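Local coordinates for putative Zn-dependent exopeptidase (Bacteroides vulgatus ATCC 8482, PDB 3GUX), which probably acts as a zinc-dependent aminopeptidase of peptidase family M28, removing residues from the N-terminal ends of peptides, at residues A37-R42 with K50-Y55; L180-W185 with V251-Y256; G239-K244 with L299-Q304. All coordinates share one frame; numbering follows the deposited sequence.

Interaction 1: residues A37-R42 with K50-Y55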
# COMPACT_ATOMS: atom_id res chain seq x y z
N ALA A 37 12.78 -9.07 -3.76
CA ALA A 37 14.16 -8.82 -3.45
C ALA A 37 15.08 -9.61 -4.37
O ALA A 37 16.13 -9.11 -4.71
CB ALA A 37 14.44 -9.15 -2.00
N ASP A 38 14.67 -10.80 -4.80
CA ASP A 38 15.52 -11.63 -5.65
C ASP A 38 15.70 -11.09 -7.05
O ASP A 38 16.64 -11.53 -7.74
CB ASP A 38 15.00 -13.08 -5.73
CG ASP A 38 15.29 -13.88 -4.44
OD1 ASP A 38 16.08 -13.41 -3.59
OD2 ASP A 38 14.74 -14.98 -4.30
N PHE A 39 14.88 -10.13 -7.48
CA PHE A 39 15.10 -9.52 -8.79
C PHE A 39 16.26 -8.57 -8.75
O PHE A 39 16.71 -8.15 -9.80
CB PHE A 39 13.89 -8.74 -9.29
CG PHE A 39 12.73 -9.59 -9.60
CD1 PHE A 39 12.74 -10.41 -10.70
CD2 PHE A 39 11.61 -9.56 -8.82
CE1 PHE A 39 11.66 -11.20 -10.99
CE2 PHE A 39 10.52 -10.36 -9.11
CZ PHE A 39 10.56 -11.16 -10.20
N GLY A 40 16.75 -8.23 -7.56
CA GLY A 40 17.75 -7.20 -7.40
C GLY A 40 16.95 -5.92 -7.17
O GLY A 40 15.72 -5.95 -7.18
N PRO A 41 17.63 -4.78 -6.99
CA PRO A 41 16.95 -3.48 -6.79
C PRO A 41 16.04 -3.11 -7.97
O PRO A 41 16.48 -3.19 -9.11
CB PRO A 41 18.10 -2.49 -6.66
CG PRO A 41 19.32 -3.34 -6.37
CD PRO A 41 19.10 -4.65 -7.06
N ARG A 42 14.78 -2.78 -7.71
CA ARG A 42 13.84 -2.43 -8.77
C ARG A 42 13.95 -0.93 -9.13
O ARG A 42 13.04 -0.15 -8.93
CB ARG A 42 12.42 -2.84 -8.37
CG ARG A 42 12.07 -4.30 -8.60
CD ARG A 42 12.55 -5.26 -7.56
NE ARG A 42 12.00 -4.95 -6.25
CZ ARG A 42 12.67 -4.72 -5.13
NH1 ARG A 42 13.97 -4.88 -5.04
NH2 ARG A 42 11.99 -4.42 -4.05
N LYS A 50 11.59 -4.20 -14.60
CA LYS A 50 10.65 -4.68 -15.59
C LYS A 50 10.06 -6.03 -15.21
O LYS A 50 8.83 -6.20 -15.24
CB LYS A 50 11.31 -4.78 -16.95
CG LYS A 50 10.34 -5.06 -18.07
CD LYS A 50 11.06 -5.07 -19.42
CE LYS A 50 10.13 -5.54 -20.53
NZ LYS A 50 10.80 -5.55 -21.85
N GLU A 51 10.97 -6.95 -14.89
CA GLU A 51 10.64 -8.31 -14.48
C GLU A 51 9.79 -8.27 -13.21
O GLU A 51 8.72 -8.86 -13.15
CB GLU A 51 11.92 -9.13 -14.26
CG GLU A 51 12.69 -9.54 -15.57
CD GLU A 51 14.14 -10.03 -15.33
OE1 GLU A 51 14.57 -10.17 -14.16
OE2 GLU A 51 14.87 -10.24 -16.33
N CYS A 52 10.23 -7.53 -12.20
CA CYS A 52 9.43 -7.47 -10.99
C CYS A 52 8.01 -6.95 -11.29
O CYS A 52 7.06 -7.50 -10.80
CB CYS A 52 10.13 -6.63 -9.96
SG CYS A 52 9.32 -6.66 -8.33
N GLY A 53 7.86 -5.91 -12.12
CA GLY A 53 6.51 -5.40 -12.50
C GLY A 53 5.61 -6.48 -13.11
O GLY A 53 4.40 -6.58 -12.78
N GLU A 54 6.20 -7.31 -13.96
CA GLU A 54 5.47 -8.41 -14.56
C GLU A 54 5.04 -9.39 -13.47
O GLU A 54 3.89 -9.85 -13.46
CB GLU A 54 6.33 -9.11 -15.63
CG GLU A 54 6.65 -8.23 -16.83
CD GLU A 54 7.71 -8.83 -17.75
OE1 GLU A 54 7.93 -10.06 -17.68
OE2 GLU A 54 8.30 -8.09 -18.58
N TYR A 55 5.95 -9.71 -12.54
CA TYR A 55 5.64 -10.60 -11.41
C TYR A 55 4.45 -10.10 -10.60
O TYR A 55 3.53 -10.86 -10.32
CB TYR A 55 6.87 -10.80 -10.49
CG TYR A 55 6.54 -11.45 -9.14
CD1 TYR A 55 6.29 -12.82 -9.04
CD2 TYR A 55 6.48 -10.69 -7.97
CE1 TYR A 55 6.00 -13.41 -7.79
CE2 TYR A 55 6.21 -11.25 -6.75
CZ TYR A 55 5.95 -12.61 -6.67
OH TYR A 55 5.67 -13.14 -5.44
O HOH W 1 17.13 -9.62 -11.98

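Interaction 2: residues L180-W185 with V251-Y256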
# COMPACT_ATOMS: atom_id res chain seq x y z
N LEU A 180 6.30 10.20 -8.17
CA LEU A 180 5.85 10.56 -9.50
C LEU A 180 4.71 9.67 -9.96
O LEU A 180 3.82 10.14 -10.63
CB LEU A 180 7.02 10.52 -10.50
CG LEU A 180 8.16 11.51 -10.22
CD1 LEU A 180 9.37 11.25 -11.14
CD2 LEU A 180 7.70 12.97 -10.37
N GLY A 181 4.72 8.40 -9.57
CA GLY A 181 3.66 7.48 -9.96
C GLY A 181 2.34 7.82 -9.30
O GLY A 181 1.28 7.77 -9.95
N SER A 182 2.38 8.14 -8.01
CA SER A 182 1.14 8.49 -7.29
C SER A 182 0.65 9.88 -7.73
O SER A 182 -0.56 10.11 -7.81
CB SER A 182 1.30 8.39 -5.78
OG SER A 182 2.24 9.31 -5.30
N GLN A 183 1.57 10.81 -7.97
CA GLN A 183 1.17 12.12 -8.52
C GLN A 183 0.44 11.88 -9.81
O GLN A 183 -0.58 12.48 -10.05
CB GLN A 183 2.36 13.06 -8.78
CG GLN A 183 2.77 13.85 -7.57
CD GLN A 183 4.07 14.62 -7.76
OE1 GLN A 183 5.16 14.08 -7.57
NE2 GLN A 183 3.95 15.89 -8.07
N TYR A 184 0.98 11.00 -10.64
CA TYR A 184 0.34 10.65 -11.90
C TYR A 184 -1.02 10.02 -11.63
O TYR A 184 -2.05 10.46 -12.15
CB TYR A 184 1.21 9.69 -12.71
CG TYR A 184 0.64 9.37 -14.06
CD1 TYR A 184 0.91 10.19 -15.17
CD2 TYR A 184 -0.21 8.29 -14.24
CE1 TYR A 184 0.38 9.90 -16.39
CE2 TYR A 184 -0.74 8.01 -15.47
CZ TYR A 184 -0.46 8.82 -16.53
OH TYR A 184 -0.99 8.52 -17.74
N TRP A 185 -1.01 9.01 -10.77
CA TRP A 185 -2.24 8.28 -10.47
C TRP A 185 -3.33 9.16 -9.87
O TRP A 185 -4.44 9.12 -10.33
CB TRP A 185 -1.99 7.10 -9.53
CG TRP A 185 -3.32 6.36 -9.21
CD1 TRP A 185 -3.93 5.42 -9.99
CD2 TRP A 185 -4.19 6.56 -8.08
NE1 TRP A 185 -5.12 5.01 -9.41
CE2 TRP A 185 -5.30 5.69 -8.24
CE3 TRP A 185 -4.13 7.38 -6.95
CZ2 TRP A 185 -6.35 5.62 -7.31
CZ3 TRP A 185 -5.20 7.30 -6.00
CH2 TRP A 185 -6.28 6.42 -6.20
N VAL A 251 6.93 13.08 3.46
CA VAL A 251 6.47 13.20 2.09
C VAL A 251 6.31 11.78 1.61
O VAL A 251 7.24 11.01 1.68
CB VAL A 251 7.46 13.97 1.14
CG1 VAL A 251 8.84 13.36 1.13
CG2 VAL A 251 6.93 13.97 -0.27
N ASP A 252 5.11 11.40 1.16
CA ASP A 252 4.86 10.02 0.72
C ASP A 252 3.64 10.01 -0.20
O ASP A 252 2.95 11.01 -0.32
CB ASP A 252 4.68 9.11 1.95
CG ASP A 252 5.20 7.69 1.75
OD1 ASP A 252 5.39 7.31 0.57
OD2 ASP A 252 5.37 6.94 2.75
N ASP A 253 3.32 8.87 -0.79
CA ASP A 253 2.27 8.78 -1.79
C ASP A 253 0.88 9.24 -1.30
O ASP A 253 0.08 9.75 -2.09
CB ASP A 253 2.19 7.33 -2.32
CG ASP A 253 3.42 6.91 -3.15
OD1 ASP A 253 3.85 7.67 -4.04
OD2 ASP A 253 3.92 5.77 -2.95
N HIS A 254 0.62 9.06 0.00
CA HIS A 254 -0.66 9.42 0.60
C HIS A 254 -0.96 10.92 0.48
O HIS A 254 -2.12 11.29 0.42
CB HIS A 254 -0.73 8.97 2.05
CG HIS A 254 0.19 9.69 2.97
ND1 HIS A 254 1.55 9.82 2.74
CD2 HIS A 254 -0.03 10.27 4.17
CE1 HIS A 254 2.10 10.49 3.74
NE2 HIS A 254 1.16 10.76 4.62
N ILE A 255 0.08 11.77 0.46
CA ILE A 255 -0.09 13.20 0.27
C ILE A 255 -0.77 13.47 -1.06
O ILE A 255 -1.70 14.25 -1.12
CB ILE A 255 1.25 13.98 0.31
CG1 ILE A 255 1.84 13.93 1.73
CG2 ILE A 255 1.05 15.45 -0.13
CD1 ILE A 255 3.03 14.87 1.92
N TYR A 256 -0.30 12.81 -2.12
CA TYR A 256 -0.88 13.02 -3.45
C TYR A 256 -2.28 12.38 -3.58
O TYR A 256 -3.24 13.09 -3.89
CB TYR A 256 0.12 12.62 -4.52
CG TYR A 256 1.34 13.50 -4.35
CD1 TYR A 256 1.29 14.85 -4.68
CD2 TYR A 256 2.49 13.01 -3.78
CE1 TYR A 256 2.40 15.67 -4.49
CE2 TYR A 256 3.59 13.83 -3.57
CZ TYR A 256 3.55 15.14 -3.94
OH TYR A 256 4.66 15.95 -3.74
O HOH W 2 4.88 7.27 -6.67

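Interaction 3: residues G239-K244 with L299-Q304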
# COMPACT_ATOMS: atom_id res chain seq x y z
N GLY A 239 -0.47 -3.40 19.82
CA GLY A 239 -0.18 -2.03 20.29
C GLY A 239 1.29 -1.64 20.36
O GLY A 239 1.61 -0.45 20.28
N LYS A 240 2.16 -2.64 20.56
CA LYS A 240 3.62 -2.46 20.54
C LYS A 240 4.08 -1.82 19.24
O LYS A 240 5.03 -1.03 19.21
CB LYS A 240 4.32 -3.81 20.63
N TYR A 241 3.40 -2.19 18.17
CA TYR A 241 3.73 -1.73 16.84
C TYR A 241 3.04 -0.43 16.47
O TYR A 241 3.66 0.39 15.83
CB TYR A 241 3.36 -2.79 15.81
CG TYR A 241 4.15 -4.06 15.97
CD1 TYR A 241 5.44 -4.16 15.45
CD2 TYR A 241 3.62 -5.15 16.64
CE1 TYR A 241 6.19 -5.30 15.57
CE2 TYR A 241 4.36 -6.32 16.79
CZ TYR A 241 5.64 -6.39 16.23
OH TYR A 241 6.38 -7.55 16.35
N PHE A 242 1.80 -0.23 16.92
CA PHE A 242 1.02 0.96 16.57
C PHE A 242 0.94 1.92 17.74
O PHE A 242 -0.00 1.87 18.54
CB PHE A 242 -0.37 0.55 16.08
CG PHE A 242 -0.36 -0.15 14.76
CD1 PHE A 242 -0.04 -1.49 14.66
CD2 PHE A 242 -0.63 0.55 13.59
CE1 PHE A 242 -0.00 -2.11 13.43
CE2 PHE A 242 -0.61 -0.07 12.36
CZ PHE A 242 -0.29 -1.41 12.28
N VAL A 243 1.95 2.80 17.82
CA VAL A 243 2.09 3.78 18.89
C VAL A 243 1.17 4.97 18.64
O VAL A 243 1.33 5.69 17.63
CB VAL A 243 3.56 4.28 19.02
CG1 VAL A 243 3.67 5.31 20.15
CG2 VAL A 243 4.51 3.12 19.27
N LYS A 244 0.21 5.19 19.55
CA LYS A 244 -0.75 6.27 19.39
C LYS A 244 -0.12 7.57 19.85
O LYS A 244 -0.53 8.14 20.86
CB LYS A 244 -2.01 6.01 20.19
CG LYS A 244 -2.75 4.76 19.85
CD LYS A 244 -3.99 4.70 20.66
CE LYS A 244 -4.78 3.48 20.37
NZ LYS A 244 -5.87 3.37 21.38
N LEU A 299 5.25 -8.08 10.12
CA LEU A 299 4.34 -8.28 8.98
C LEU A 299 2.93 -8.69 9.43
O LEU A 299 1.92 -8.18 8.92
CB LEU A 299 4.94 -9.33 8.00
CG LEU A 299 6.26 -8.98 7.33
CD1 LEU A 299 6.75 -10.17 6.48
CD2 LEU A 299 6.13 -7.73 6.47
N LYS A 300 2.88 -9.60 10.42
CA LYS A 300 1.63 -10.10 10.91
C LYS A 300 0.84 -8.97 11.58
O LYS A 300 -0.37 -8.85 11.37
CB LYS A 300 1.85 -11.26 11.91
CG LYS A 300 0.54 -11.80 12.58
CD LYS A 300 -0.42 -12.49 11.59
CE LYS A 300 -1.66 -13.12 12.29
NZ LYS A 300 -2.62 -13.76 11.31
N ALA A 301 1.52 -8.15 12.38
CA ALA A 301 0.85 -7.04 13.05
C ALA A 301 0.25 -6.07 12.07
O ALA A 301 -0.88 -5.58 12.26
CB ALA A 301 1.81 -6.30 14.01
N VAL A 302 0.99 -5.75 11.02
CA VAL A 302 0.49 -4.80 10.02
C VAL A 302 -0.61 -5.42 9.17
O VAL A 302 -1.69 -4.84 9.00
CB VAL A 302 1.61 -4.29 9.10
CG1 VAL A 302 1.03 -3.42 7.95
CG2 VAL A 302 2.60 -3.50 9.96
N GLY A 303 -0.34 -6.59 8.64
CA GLY A 303 -1.27 -7.25 7.76
C GLY A 303 -2.58 -7.58 8.45
O GLY A 303 -3.65 -7.31 7.90
N GLN A 304 -2.51 -8.14 9.66
CA GLN A 304 -3.77 -8.51 10.34
C GLN A 304 -4.61 -7.30 10.71
O GLN A 304 -5.86 -7.35 10.66
CB GLN A 304 -3.51 -9.33 11.61
CG GLN A 304 -4.75 -10.10 12.11
CD GLN A 304 -5.23 -11.07 11.06
OE1 GLN A 304 -4.45 -11.93 10.62
NE2 GLN A 304 -6.51 -10.94 10.63

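Interaction 1: residues A37-R42 with K50-Y55
The CA atoms of Phe-39 and Cys-52 come within 6.4 Å where the loop 37-42 runs past the helical segment 50-55, and the loop starts with a type I turn from Ala-37 to Gly-40 closed by Gly-40 N to Ala-37 O. Gly-40 has positive phi, an angle at which a side chain would jam against the preceding carbonyl O, so glycine suits this spot just after the helix. Phe-39 does most of the touching. Its CG sits anti to the carbonyl carbon (chi1 -68°), which turns the ring onto the helix with one face over Cys-52 CA and Glu-51 C. CD2 rests 3.5 Å from Cys-52 CB, CD1 lies against Glu-51 CB, and CZ meets Tyr-55 CB at 3.7 Å. The two rings are set obliquely, planes 55° apart and centroids 6.0 Å from each other. With an alanine at Phe-39, this stretch of helix backbone would probably lose its apolar cover and Tyr-55 CB would be left facing a gap. Cys-52 CB is also met by Arg-42, whose CG comes to 3.3 Å while its CD and NE lie along SG. The arginine chain, bent at chi2 and chi3, doubles back so that NH1 donates to Gly-40 O at 3.0 Å, nearly straight at 170° though above the carbonyl plane, which fixes the guanidinium beside its own loop. Beside the ring a water donates to Phe-39 O and, weakly, to Glu-51 OE1. The loop joins helix 26-37 to helix 47-62, and the three pack together: Tyr-55 packs on Tyr-32 and Val-35 of helix 26-37, Cys-52 and Arg-42 lean on Gln-36, and Arg-42 N bonds to Ser-107 OG, tying the loop to the chain just beyond strand 98-104.

Interaction 2: residues L180-W185 with V251-Y256
Ser-182 and Gln-183 meet Asp-253 and Tyr-256 where two helices of the alpha/beta M28 exopeptidase fold, 180-187 and 253-260, bring their first turns together; the CA atoms of Ser-182 and Asp-253 are 5.6 Å apart. The tight half is buried and polar. Ser-182 OG, held between its backbone N and carbonyl carbon, donates to Asp-253 OD1 over 2.6 Å, reaching that oxygen on its anti side and 27° out of the carboxylate plane. The same OD1 receives a second hydrogen bond from a water 2.9 Å away, which in turn accepts from Ser-182 N. The serine is therefore coupled to one carboxylate oxygen twice, directly through its hydroxyl and through water from its amide, a pairing that fixes the rotation of both short side chains.

The other half is partly exposed and has no bond of its own across it, only surface contact. Gln-183 lies alongside Tyr-256, pointing the same way, and its CG sits over the ring face as a CH-pi contact, 3.5 Å from the centroid and 16° off the normal. Farther out its amide plane stacks on the ring, tilted by only 18°. Next door, the carboxylate of Asp-252 lies close to those of Asp-203, Asp-267 and Glu-161, and its OD1 accepts from Asp-253 N at 2.9 Å, steadying the start of the second helix. The phenol end of Tyr-256 is taken up beyond both segments, where OH is hydrogen-bonded to Asp-176 OD1.

Interaction 3: residues G239-K244 with L299-Q304
Tyr-241 and Phe-242 both carry CG anti to the carbonyl carbon and beside the backbone N, at chi1 -64° and -69°, and these torsions send the two neighbouring rings onto the helical segment 299-304 around Ala-301. The rings use different surfaces. Tyr-241 offers a face: Ala-301 CB sits over it, closest to CD2 at 3.4 Å, with CG and CE2 somewhat farther off. Phe-242 comes in by its rim instead, CZ pointing at the helix with Val-302 CA near the ring plane, 4.1 Å away, and Val-302 CG2 at 4.3 Å. Its CE1 also approaches Ala-301 O, but that carbonyl has its polar partner in Thr-305 OG1. The small methyl of Ala-301 lets the tyrosine ring lie this close, where the CA atoms of Tyr-241 and Ala-301 stand 7.1 Å apart. The contact is modest in area, 166 Å² in all, and held by van der Waals contact, without hydrogen bonds between the segments.

Two more rings meet Phe-242: Trp-230 of helix 223-236 edge-to-face and Phe-212 at a slant, while Tyr-241 pairs through its backbone with Phe-212. Another flank of the helix does polar work: Lys-300 NZ donates to Gln-304 OE1 at 2.7 Å, one turn on, and also forms a salt bridge with Glu-23 of the N-terminal arm. The arrangement is an aromatic packing of the short strand 242-244 and the turn before it against the C-terminal helix 296-311, on the flank of the alpha/beta exopeptidase fold.

In the fold
The three contacts lie on different parts of one alpha/beta domain and none touches another. Interaction 2 is about 21 Å from interaction 1 and about 24 Å from interaction 3, centre to centre, and interactions 1 and 3 are about 27 Å apart; nearest atoms stay about 11 to 12 Å apart. Interactions 2 and 3 sit on opposite sides of the chain's centre, yet their segments alternate along the sequence, helix 253-260 being the next regular element after strand 242-244. Interaction 1 is complete before either begins. Interaction 2 adjoins the acidic cluster of Asp-252, Asp-203, Asp-267 and Glu-161, a placement consistent with the metal-binding end of the sheet in M28 peptidases.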